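Local coordinates for putative uncharacterized protein PH0242 (Pyrococcus horikoshii, PDB 3VU1) that forms the C-terminal globular domain of an archaeal protein of the oligosaccharyltransferase AglB family, a mostly beta-stranded unit that holds a calcium ion, at residues Asp78-Glu83 with Val477-Thr482; Arg109-Gly114 with Leu203-Val208; Val193-Pro198 with Ile220-Tyr225; Ala393-Leu398 with Ser450-Lys455. One frame throughout, in Å; residues are numbered along the deposited sequence.

Contact 1. Residues Asp78-Glu83 with Val477-Thr482; sequences DFESWE and VEKEYT
Glu-80 and Tyr-481 make the closest backbone approach between the loop 78-83 and the strand 477-482, yet their CA atoms are 10.6 Å apart, and the gap is bridged by side chains alone. The carboxylate of Glu-80 reaches across, and its OE1 takes two bonds. Lys-479 NZ gives one of them, a salt bridge of 2.8 Å to Glu-80 OE1 that uses the syn lone pair. The hydroxyl of Tyr-481 gives the other, with OH 2.6 Å from Glu-80 OE1 and approaching from above the carboxylate plane, 46° out of it. The carboxylate carbon lies at the edge of the tyrosine ring, the two planes 68° apart, and Phe-253 meets that ring edge-to-face. Lys-479 runs fully extended, its CG trans to the backbone N (chi1 -165°), which carries its amine across to the same oxygen that the tyrosine hydroxyl binds. The strand belongs to the long strand 464-487 of a branched antiparallel sheet, paired here with strand 336-356, and Pro-346 O of that neighbour also accepts from Lys-479 NZ. On the other side, the loop after helix 60-69 is wound by successive bonds from each amide to the carbonyl three residues back, such as Glu-83 N to Glu-80 O at 2.6 Å. Asp-78 O receives both the amide and the hydroxyl of Ser-81, the latter (OG) at 2.9 Å. With two donors on one oxygen of a buried residue, Glu-80 is probably ionised.

Contact 2. Residues Arg109-Gly114 with Leu203-Val208; sequences RKEYNG and LAYYKV
Glu-111 OE2 is gripped by two groups of the segment 203-208, the hydroxyl of Tyr-205 and the amine of Lys-207. Tyr-205 OH donates to Glu-111 OE2 at 2.5 Å, arriving on the anti side and 29° out of the carboxylate plane. The carboxylate stands almost perpendicular to the tyrosine ring, at 88°, and meets it at the edge. Lys-207 NZ forms the salt bridge, 2.8 Å from Glu-111 OE2; it straddles both oxygens, and each of its two hydrogen bonds is weak. Glu-111 sits in the first turn of the helix 109-113, and its OE1 also accepts from the backbone N of Thr-108, just before the helix, a further hold on the carboxylate. Opposite, strand 200-205 ends in a type I beta turn closed by Val-208 N to Tyr-205 O at 2.9 Å. That turn puts the hydroxyl and the amine on one carboxylate: Tyr-205 points its ring from the last strand residue, CG trans to the backbone N (chi1 -178°), and Lys-207 extends its whole chain from the turn. Both cross the glutamate at about a right angle. Val-122 packs against Tyr-205 and pairs through the backbone with Glu-111.

Contact 3. Residues Val193-Pro198 with Ile220-Tyr225; sequences VVYLTP and IPTSSY
Tyr-195 lies with one ring face under the CG2 methyl of Ile-220, a CH-pi contact in which CG2 stands 3.9 Å from the Tyr-195 ring centroid and only 13° off its normal. The tyrosine is on strand 192-196, the first arm of a beta hairpin with strand 200-205, and Ile-220 belongs to the loop that follows helix 212-218; the contact therefore lays this loop on the sheet. CG2 of Ile-220 is trans to the backbone N, and the CG1 branch (chi1 -52°) carries CD1 toward Thr-197, where it meets CG2 of that residue at 3.7 Å. The opposite face of the tyrosine ring is covered by CG1 of Val-193 from the same strand, toward the rim, so the ring is sandwiched between aliphatic groups. Val-214 of helix 212-218 touches both Tyr-195 and Ile-220. The loop makes an inverse gamma turn centred on Pro-221, and Thr-222, two residues after Ile-220, brings its OG1 to the ring's hydroxyl. An ST turn follows, with Tyr-225 N bonded to Ser-223 OG. Tyr-195 OH is hydrogen-bonded to Ala-209 O and accepts from Thr-222 OG1, 3.2 Å from Tyr-195 OH.

Contact 4. Residues Ala393-Leu398 with Ser450-Lys455; sequences ATFIYL and SSYKEK
The aromatic part is a T-shaped (edge-to-face) pair in which Tyr-452 of helix 448-460 turns its edge to the face of Phe-395 on strand 385-401, packing helix against antiparallel sheet within the Peripheral 2 region. The ring centroids are 4.8 Å apart and the planes meet at 56°, so the T is tilted. The touching atom is CD2 of Tyr-452, which sits over the middle of the phenylalanine ring and comes to 3.6 Å from Phe-395 CD2. The side chains run antiparallel as they pass. In Tyr-452, CG trans to the backbone N (chi1 -160°) turns the ring so that CD2 comes over the Phe-395 face; the CB of Tyr-452 itself lies 3.8 Å from Phe-395 CZ.

Aliphatic and backbone contacts come next. Lys-453 adds its backbone N, 4.1 Å from Phe-395 CE1, and its CB, while the rest of its chain leads away to a salt bridge with Glu-457 one helical turn on. Ile-449 and Leu-456 of the same helix and Ile-469 of the neighbouring strand 464-487 also touch Phe-395, while helix 60-69 meets the other side of strand 385-401 through Ile-63 on Ile-396, so the sheet here lies between two helices.

The polar ends of the segments find their partner outside them. Strand 412-431 pairs with Phe-395 through the backbone of Asp-418, whose carboxylate oxygen OD1 is hydrogen-bonded both to Tyr-397 OH and to Tyr-452 OH.

How the contacts relate
Contact 1 lies nearest the middle of the chain and is the most buried; the other three are partly buried and lie farther out. Contacts 1 and 2 share a chemistry, each a glutamate oxygen bound by a tyrosine hydroxyl and a lysine amine, but they stand on opposite sides of the chain's centre. Contacts 3 and 4 rest chiefly on a ring face, met by a methyl group in one and by another ring in the other. Contacts 2 and 3 use the two arms of one hairpin and touch directly, Ala-204 O lying 2.8 Å from Val-193 N. Contacts 1 and 4 use neighbouring strands of one sheet, their nearest atoms about 5 Å apart.

Contact 1. Residues Asp78-Glu83 with Val477-Thr482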
# COMPACT_ATOMS: atom_id res chain seq x y z
N ASP A 78 -5.58 4.81 -4.04
CA ASP A 78 -6.51 5.01 -2.94
C ASP A 78 -7.07 3.68 -2.40
O ASP A 78 -8.28 3.36 -2.55
CB ASP A 78 -7.58 6.05 -3.28
CG ASP A 78 -8.60 6.24 -2.15
OD1 ASP A 78 -8.27 6.10 -0.96
OD2 ASP A 78 -9.77 6.53 -2.45
N PHE A 79 -6.20 2.92 -1.74
CA PHE A 79 -6.63 1.65 -1.12
C PHE A 79 -7.75 1.78 -0.09
O PHE A 79 -8.47 0.79 0.17
CB PHE A 79 -5.45 0.91 -0.48
CG PHE A 79 -4.47 0.35 -1.46
CD1 PHE A 79 -3.10 0.58 -1.29
CD2 PHE A 79 -4.91 -0.42 -2.54
CE1 PHE A 79 -2.18 0.04 -2.19
CE2 PHE A 79 -3.99 -0.96 -3.42
CZ PHE A 79 -2.64 -0.73 -3.26
N GLU A 80 -7.89 2.97 0.51
CA GLU A 80 -8.94 3.17 1.50
C GLU A 80 -10.34 2.91 0.90
O GLU A 80 -11.17 2.28 1.53
CB GLU A 80 -8.87 4.55 2.16
CG GLU A 80 -10.04 4.87 3.09
CD GLU A 80 -10.20 3.88 4.26
OE1 GLU A 80 -11.09 4.10 5.13
OE2 GLU A 80 -9.43 2.89 4.30
N SER A 81 -10.56 3.36 -0.34
CA SER A 81 -11.85 3.16 -0.97
C SER A 81 -12.19 1.68 -1.09
O SER A 81 -13.35 1.33 -1.15
CB SER A 81 -11.90 3.83 -2.34
OG SER A 81 -11.11 3.10 -3.23
N TRP A 82 -11.18 0.81 -1.08
CA TRP A 82 -11.43 -0.64 -1.03
C TRP A 82 -11.59 -1.19 0.35
O TRP A 82 -11.78 -2.39 0.47
CB TRP A 82 -10.34 -1.47 -1.73
CG TRP A 82 -10.02 -1.12 -3.16
CD1 TRP A 82 -10.72 -0.27 -4.03
CD2 TRP A 82 -8.90 -1.62 -3.95
NE1 TRP A 82 -10.11 -0.20 -5.25
CE2 TRP A 82 -9.00 -0.99 -5.27
CE3 TRP A 82 -7.85 -2.49 -3.71
CZ2 TRP A 82 -8.10 -1.26 -6.28
CZ3 TRP A 82 -6.94 -2.74 -4.74
CH2 TRP A 82 -7.06 -2.14 -5.99
N GLU A 83 -11.50 -0.34 1.38
CA GLU A 83 -11.49 -0.77 2.80
C GLU A 83 -10.34 -1.71 3.13
O GLU A 83 -10.47 -2.58 4.02
CB GLU A 83 -12.79 -1.45 3.19
CG GLU A 83 -13.89 -0.54 3.66
CD GLU A 83 -15.25 -1.21 3.56
OE1 GLU A 83 -15.49 -2.15 4.35
OE2 GLU A 83 -16.06 -0.80 2.68
N VAL A 477 -19.02 6.58 7.40
CA VAL A 477 -19.11 6.88 8.83
C VAL A 477 -17.94 7.76 9.22
O VAL A 477 -17.00 7.92 8.42
CB VAL A 477 -19.04 5.59 9.67
CG1 VAL A 477 -20.19 4.66 9.32
CG2 VAL A 477 -17.71 4.88 9.46
N GLU A 478 -17.99 8.36 10.42
CA GLU A 478 -16.78 8.91 11.06
C GLU A 478 -15.98 7.71 11.46
O GLU A 478 -16.42 6.91 12.29
CB GLU A 478 -17.06 9.75 12.30
CG GLU A 478 -17.18 11.25 12.04
CD GLU A 478 -15.86 11.99 11.84
OE1 GLU A 478 -15.67 12.56 10.74
OE2 GLU A 478 -15.03 12.05 12.78
N LYS A 479 -14.82 7.56 10.84
CA LYS A 479 -14.02 6.37 11.01
C LYS A 479 -12.75 6.78 11.76
O LYS A 479 -12.25 7.90 11.55
CB LYS A 479 -13.70 5.79 9.63
CG LYS A 479 -13.17 4.37 9.61
CD LYS A 479 -12.76 3.95 8.21
CE LYS A 479 -12.29 2.50 8.23
NZ LYS A 479 -11.83 2.05 6.89
N GLU A 480 -12.27 5.89 12.62
CA GLU A 480 -10.99 6.06 13.31
C GLU A 480 -9.84 5.39 12.56
O GLU A 480 -9.94 4.25 12.18
CB GLU A 480 -11.06 5.46 14.69
CG GLU A 480 -12.03 6.14 15.62
CD GLU A 480 -12.42 5.22 16.76
OE1 GLU A 480 -12.78 4.05 16.46
OE2 GLU A 480 -12.35 5.65 17.94
N TYR A 481 -8.75 6.11 12.38
CA TYR A 481 -7.57 5.60 11.74
C TYR A 481 -6.42 5.60 12.72
O TYR A 481 -6.27 6.56 13.49
CB TYR A 481 -7.23 6.49 10.57
CG TYR A 481 -8.29 6.47 9.48
CD1 TYR A 481 -9.29 7.47 9.40
CD2 TYR A 481 -8.30 5.46 8.51
CE1 TYR A 481 -10.23 7.45 8.38
CE2 TYR A 481 -9.24 5.42 7.51
CZ TYR A 481 -10.20 6.41 7.44
OH TYR A 481 -11.13 6.34 6.43
N THR A 482 -5.62 4.53 12.72
CA THR A 482 -4.45 4.47 13.57
C THR A 482 -3.28 5.10 12.84
O THR A 482 -2.89 4.62 11.76
CB THR A 482 -4.10 3.04 13.94
OG1 THR A 482 -5.02 2.59 14.94
CG2 THR A 482 -2.69 2.96 14.53

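Contact 2. Residues Arg109-Gly114 with Leu203-Val208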
# COMPACT_ATOMS: atom_id res chain seq x y z
N ARG A 109 5.43 -2.15 -23.63
CA ARG A 109 5.11 -3.48 -24.11
C ARG A 109 6.35 -4.20 -24.60
O ARG A 109 6.53 -5.39 -24.31
CB ARG A 109 4.08 -3.40 -25.24
CG ARG A 109 3.55 -4.75 -25.66
CD ARG A 109 2.12 -4.61 -26.13
NE ARG A 109 1.83 -5.65 -27.10
CZ ARG A 109 1.16 -5.45 -28.22
NH1 ARG A 109 0.96 -6.45 -29.06
NH2 ARG A 109 0.71 -4.23 -28.52
N LYS A 110 7.21 -3.46 -25.30
CA LYS A 110 8.46 -3.99 -25.82
C LYS A 110 9.34 -4.50 -24.70
O LYS A 110 9.85 -5.62 -24.75
CB LYS A 110 9.21 -2.94 -26.62
CG LYS A 110 10.57 -3.41 -27.07
CD LYS A 110 11.18 -2.49 -28.10
CE LYS A 110 12.58 -2.99 -28.43
NZ LYS A 110 13.34 -2.01 -29.25
N GLU A 111 9.50 -3.67 -23.66
CA GLU A 111 10.29 -4.07 -22.51
C GLU A 111 9.69 -5.29 -21.76
O GLU A 111 10.42 -6.16 -21.26
CB GLU A 111 10.47 -2.89 -21.58
CG GLU A 111 11.24 -1.77 -22.22
CD GLU A 111 11.15 -0.49 -21.42
OE1 GLU A 111 10.03 -0.08 -21.04
OE2 GLU A 111 12.22 0.10 -21.16
N TYR A 112 8.36 -5.34 -21.72
CA TYR A 112 7.66 -6.39 -21.01
C TYR A 112 7.94 -7.79 -21.59
O TYR A 112 8.18 -8.73 -20.84
CB TYR A 112 6.16 -6.06 -20.97
CG TYR A 112 5.28 -7.26 -20.78
CD1 TYR A 112 5.33 -8.01 -19.61
CD2 TYR A 112 4.41 -7.66 -21.79
CE1 TYR A 112 4.54 -9.14 -19.44
CE2 TYR A 112 3.60 -8.78 -21.63
CZ TYR A 112 3.66 -9.53 -20.46
OH TYR A 112 2.84 -10.65 -20.32
N ASN A 113 7.94 -7.93 -22.91
CA ASN A 113 8.06 -9.26 -23.50
C ASN A 113 8.56 -9.29 -24.93
O ASN A 113 8.36 -10.26 -25.63
CB ASN A 113 6.73 -10.00 -23.41
CG ASN A 113 6.90 -11.50 -23.53
OD1 ASN A 113 7.93 -12.09 -23.14
ND2 ASN A 113 5.88 -12.14 -24.07
N GLY A 114 9.22 -8.22 -25.36
CA GLY A 114 9.72 -8.14 -26.72
C GLY A 114 8.76 -7.45 -27.64
O GLY A 114 7.54 -7.44 -27.40
N LEU A 203 19.09 -7.05 -8.49
CA LEU A 203 19.40 -6.43 -9.77
C LEU A 203 18.09 -5.95 -10.42
O LEU A 203 17.25 -6.76 -10.85
CB LEU A 203 20.07 -7.47 -10.67
CG LEU A 203 20.67 -7.03 -11.99
CD1 LEU A 203 21.92 -6.21 -11.71
CD2 LEU A 203 21.01 -8.23 -12.86
N ALA A 204 17.89 -4.64 -10.47
CA ALA A 204 16.63 -4.07 -10.96
C ALA A 204 16.83 -3.20 -12.19
O ALA A 204 17.74 -2.40 -12.27
CB ALA A 204 15.93 -3.29 -9.86
N TYR A 205 15.94 -3.37 -13.16
CA TYR A 205 15.93 -2.54 -14.33
C TYR A 205 15.59 -1.12 -13.89
O TYR A 205 14.82 -0.91 -12.95
CB TYR A 205 14.91 -3.09 -15.32
CG TYR A 205 14.81 -2.35 -16.61
CD1 TYR A 205 15.89 -2.29 -17.48
CD2 TYR A 205 13.63 -1.71 -16.97
CE1 TYR A 205 15.80 -1.61 -18.68
CE2 TYR A 205 13.53 -1.03 -18.17
CZ TYR A 205 14.62 -0.99 -19.02
OH TYR A 205 14.54 -0.33 -20.22
N TYR A 206 16.19 -0.14 -14.56
CA TYR A 206 16.20 1.22 -14.02
C TYR A 206 14.81 1.79 -13.79
O TYR A 206 14.56 2.41 -12.77
CB TYR A 206 17.10 2.18 -14.84
CG TYR A 206 16.51 2.69 -16.13
CD1 TYR A 206 15.98 3.98 -16.22
CD2 TYR A 206 16.47 1.88 -17.27
CE1 TYR A 206 15.44 4.46 -17.42
CE2 TYR A 206 15.94 2.35 -18.46
CZ TYR A 206 15.43 3.64 -18.53
OH TYR A 206 14.91 4.10 -19.74
N LYS A 207 13.89 1.52 -14.72
CA LYS A 207 12.51 2.00 -14.62
C LYS A 207 11.74 1.52 -13.38
O LYS A 207 10.70 2.06 -13.04
CB LYS A 207 11.73 1.65 -15.89
CG LYS A 207 12.19 2.43 -17.12
CD LYS A 207 11.34 2.11 -18.34
CE LYS A 207 11.79 2.93 -19.53
NZ LYS A 207 10.97 2.62 -20.74
N VAL A 208 12.24 0.48 -12.72
CA VAL A 208 11.56 -0.06 -11.56
C VAL A 208 12.51 -0.21 -10.38
O VAL A 208 12.16 -0.83 -9.38
CB VAL A 208 10.85 -1.40 -11.86
CG1 VAL A 208 9.77 -1.23 -12.90
CG2 VAL A 208 11.85 -2.47 -12.30

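Contact 3. Residues Val193-Pro198 with Ile220-Tyr225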
# COMPACT_ATOMS: atom_id res chain seq x y z
N VAL A 193 20.30 -1.20 -11.92
CA VAL A 193 20.71 -0.68 -10.62
C VAL A 193 20.96 -1.91 -9.74
O VAL A 193 20.26 -2.92 -9.91
CB VAL A 193 19.59 0.23 -10.03
CG1 VAL A 193 19.82 0.51 -8.54
CG2 VAL A 193 19.49 1.54 -10.80
N VAL A 194 21.95 -1.85 -8.83
CA VAL A 194 22.16 -2.98 -7.92
C VAL A 194 21.95 -2.55 -6.51
O VAL A 194 22.34 -1.47 -6.14
CB VAL A 194 23.55 -3.60 -8.06
CG1 VAL A 194 23.79 -4.60 -6.94
CG2 VAL A 194 23.67 -4.30 -9.38
N TYR A 195 21.27 -3.38 -5.73
CA TYR A 195 21.16 -3.16 -4.29
C TYR A 195 21.78 -4.33 -3.55
O TYR A 195 21.37 -5.49 -3.76
CB TYR A 195 19.71 -3.02 -3.86
CG TYR A 195 19.01 -1.80 -4.41
CD1 TYR A 195 19.41 -0.51 -4.07
CD2 TYR A 195 17.92 -1.95 -5.29
CE1 TYR A 195 18.74 0.59 -4.58
CE2 TYR A 195 17.25 -0.86 -5.79
CZ TYR A 195 17.65 0.41 -5.44
OH TYR A 195 16.96 1.48 -5.96
N LEU A 196 22.77 -4.03 -2.71
CA LEU A 196 23.47 -5.06 -1.94
C LEU A 196 23.00 -5.02 -0.50
O LEU A 196 23.13 -3.99 0.16
CB LEU A 196 24.99 -4.88 -2.02
CG LEU A 196 25.58 -5.07 -3.42
CD1 LEU A 196 27.10 -5.03 -3.39
CD2 LEU A 196 25.11 -6.34 -4.12
N THR A 197 22.43 -6.12 -0.03
CA THR A 197 22.04 -6.24 1.37
C THR A 197 22.85 -7.38 2.00
O THR A 197 23.54 -8.11 1.28
CB THR A 197 20.51 -6.48 1.57
OG1 THR A 197 20.18 -7.84 1.27
CG2 THR A 197 19.67 -5.56 0.68
N PRO A 198 22.77 -7.55 3.34
CA PRO A 198 23.61 -8.58 3.91
C PRO A 198 23.38 -9.95 3.28
O PRO A 198 24.31 -10.75 3.24
CB PRO A 198 23.20 -8.57 5.38
CG PRO A 198 22.86 -7.13 5.62
CD PRO A 198 22.06 -6.80 4.39
N ILE A 220 14.40 -2.00 1.19
CA ILE A 220 15.30 -1.02 0.59
C ILE A 220 14.68 0.37 0.77
O ILE A 220 13.67 0.70 0.15
CB ILE A 220 15.51 -1.25 -0.93
CG1 ILE A 220 15.94 -2.68 -1.25
CG2 ILE A 220 16.50 -0.25 -1.51
CD1 ILE A 220 17.10 -3.21 -0.46
N PRO A 221 15.28 1.22 1.60
CA PRO A 221 14.60 2.50 1.78
C PRO A 221 14.97 3.54 0.71
O PRO A 221 15.33 4.65 1.04
CB PRO A 221 15.09 2.95 3.17
CG PRO A 221 16.44 2.33 3.31
CD PRO A 221 16.51 1.12 2.41
N THR A 222 14.90 3.21 -0.56
CA THR A 222 15.18 4.23 -1.56
C THR A 222 13.95 4.63 -2.33
O THR A 222 13.04 3.82 -2.58
CB THR A 222 16.20 3.79 -2.60
OG1 THR A 222 15.82 2.51 -3.14
CG2 THR A 222 17.62 3.80 -2.00
N SER A 223 13.99 5.88 -2.75
CA SER A 223 12.98 6.50 -3.57
C SER A 223 13.69 7.57 -4.39
O SER A 223 14.64 8.18 -3.93
CB SER A 223 11.93 7.11 -2.66
OG SER A 223 10.88 7.66 -3.40
N SER A 224 13.26 7.77 -5.63
CA SER A 224 13.68 8.94 -6.37
C SER A 224 13.16 10.24 -5.72
O SER A 224 13.59 11.33 -6.06
CB SER A 224 13.20 8.84 -7.82
OG SER A 224 13.62 7.61 -8.39
N TYR A 225 12.24 10.11 -4.77
CA TYR A 225 11.52 11.26 -4.25
C TYR A 225 11.86 11.44 -2.78
O TYR A 225 12.11 10.48 -2.07
CB TYR A 225 10.00 11.14 -4.50
CG TYR A 225 9.72 10.87 -5.96
CD1 TYR A 225 9.70 11.91 -6.89
CD2 TYR A 225 9.58 9.56 -6.43
CE1 TYR A 225 9.50 11.67 -8.25
CE2 TYR A 225 9.38 9.30 -7.79
CZ TYR A 225 9.34 10.36 -8.69
OH TYR A 225 9.13 10.12 -10.04

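Contact 4. Residues Ala393-Leu398 with Ser450-Lys455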
# COMPACT_ATOMS: atom_id res chain seq x y z
N ALA A 393 -19.41 5.05 -7.71
CA ALA A 393 -18.82 4.56 -8.95
C ALA A 393 -17.30 4.49 -8.84
O ALA A 393 -16.68 5.36 -8.18
CB ALA A 393 -19.24 5.44 -10.13
N THR A 394 -16.72 3.48 -9.50
CA THR A 394 -15.27 3.38 -9.63
C THR A 394 -14.97 3.05 -11.08
O THR A 394 -15.43 2.03 -11.59
CB THR A 394 -14.65 2.29 -8.71
OG1 THR A 394 -15.02 2.51 -7.35
CG2 THR A 394 -13.13 2.32 -8.77
N PHE A 395 -14.21 3.93 -11.73
CA PHE A 395 -13.67 3.69 -13.06
C PHE A 395 -12.18 3.38 -12.98
O PHE A 395 -11.38 4.22 -12.54
CB PHE A 395 -13.83 4.93 -13.94
CG PHE A 395 -15.23 5.18 -14.43
CD1 PHE A 395 -15.53 5.02 -15.78
CD2 PHE A 395 -16.23 5.59 -13.56
CE1 PHE A 395 -16.81 5.26 -16.25
CE2 PHE A 395 -17.52 5.82 -14.02
CZ PHE A 395 -17.81 5.65 -15.37
N ILE A 396 -11.80 2.19 -13.39
CA ILE A 396 -10.39 1.88 -13.55
C ILE A 396 -10.14 1.88 -15.04
O ILE A 396 -10.82 1.14 -15.79
CB ILE A 396 -10.00 0.53 -12.93
CG1 ILE A 396 -9.95 0.65 -11.41
CG2 ILE A 396 -8.65 0.09 -13.46
CD1 ILE A 396 -9.91 -0.68 -10.66
N TYR A 397 -9.19 2.70 -15.46
CA TYR A 397 -8.86 2.78 -16.88
C TYR A 397 -7.38 3.04 -17.16
O TYR A 397 -6.61 3.36 -16.25
CB TYR A 397 -9.71 3.86 -17.53
CG TYR A 397 -9.58 5.24 -16.90
CD1 TYR A 397 -8.74 6.21 -17.47
CD2 TYR A 397 -10.30 5.58 -15.76
CE1 TYR A 397 -8.62 7.47 -16.93
CE2 TYR A 397 -10.19 6.85 -15.21
CZ TYR A 397 -9.34 7.79 -15.80
OH TYR A 397 -9.23 9.06 -15.29
N LEU A 398 -7.00 2.89 -18.43
CA LEU A 398 -5.63 3.10 -18.88
C LEU A 398 -5.52 4.32 -19.80
O LEU A 398 -6.45 4.62 -20.56
CB LEU A 398 -5.11 1.86 -19.60
CG LEU A 398 -5.21 0.53 -18.87
CD1 LEU A 398 -4.43 -0.56 -19.61
CD2 LEU A 398 -4.75 0.65 -17.41
N SER A 450 -22.49 6.73 -18.09
CA SER A 450 -22.24 7.16 -19.47
C SER A 450 -21.68 8.57 -19.54
O SER A 450 -20.79 8.87 -20.35
CB SER A 450 -23.53 7.12 -20.28
OG SER A 450 -23.92 5.78 -20.48
N SER A 451 -22.23 9.43 -18.70
CA SER A 451 -21.78 10.80 -18.58
C SER A 451 -20.25 10.86 -18.38
O SER A 451 -19.54 11.51 -19.17
CB SER A 451 -22.52 11.43 -17.42
OG SER A 451 -21.84 12.55 -16.96
N TYR A 452 -19.77 10.14 -17.34
CA TYR A 452 -18.35 10.10 -17.00
C TYR A 452 -17.51 9.41 -18.08
O TYR A 452 -16.41 9.87 -18.42
CB TYR A 452 -18.14 9.45 -15.62
CG TYR A 452 -16.81 9.79 -15.00
CD1 TYR A 452 -16.59 11.06 -14.42
CD2 TYR A 452 -15.74 8.88 -15.04
CE1 TYR A 452 -15.36 11.40 -13.89
CE2 TYR A 452 -14.49 9.21 -14.52
CZ TYR A 452 -14.31 10.47 -13.95
OH TYR A 452 -13.09 10.78 -13.42
N LYS A 453 -18.05 8.33 -18.64
CA LYS A 453 -17.44 7.58 -19.74
C LYS A 453 -17.17 8.48 -20.94
O LYS A 453 -16.09 8.44 -21.52
CB LYS A 453 -18.39 6.48 -20.16
CG LYS A 453 -17.79 5.31 -20.91
CD LYS A 453 -18.80 4.16 -20.84
CE LYS A 453 -18.42 2.95 -21.69
NZ LYS A 453 -18.00 3.37 -23.06
N GLU A 454 -18.16 9.30 -21.31
CA GLU A 454 -18.02 10.31 -22.37
C GLU A 454 -16.93 11.33 -22.00
O GLU A 454 -16.10 11.70 -22.83
CB GLU A 454 -19.35 11.03 -22.64
CG GLU A 454 -20.27 10.32 -23.63
CD GLU A 454 -21.77 10.52 -23.35
OE1 GLU A 454 -22.20 11.60 -22.86
OE2 GLU A 454 -22.55 9.58 -23.62
N LYS A 455 -16.95 11.79 -20.75
CA LYS A 455 -15.96 12.77 -20.30
C LYS A 455 -14.53 12.24 -20.56
O LYS A 455 -13.71 12.90 -21.22
CB LYS A 455 -16.24 13.15 -18.84
CG LYS A 455 -15.48 14.34 -18.30
CD LYS A 455 -14.40 13.93 -17.29
CE LYS A 455 -13.26 14.94 -17.18
NZ LYS A 455 -13.68 16.27 -16.66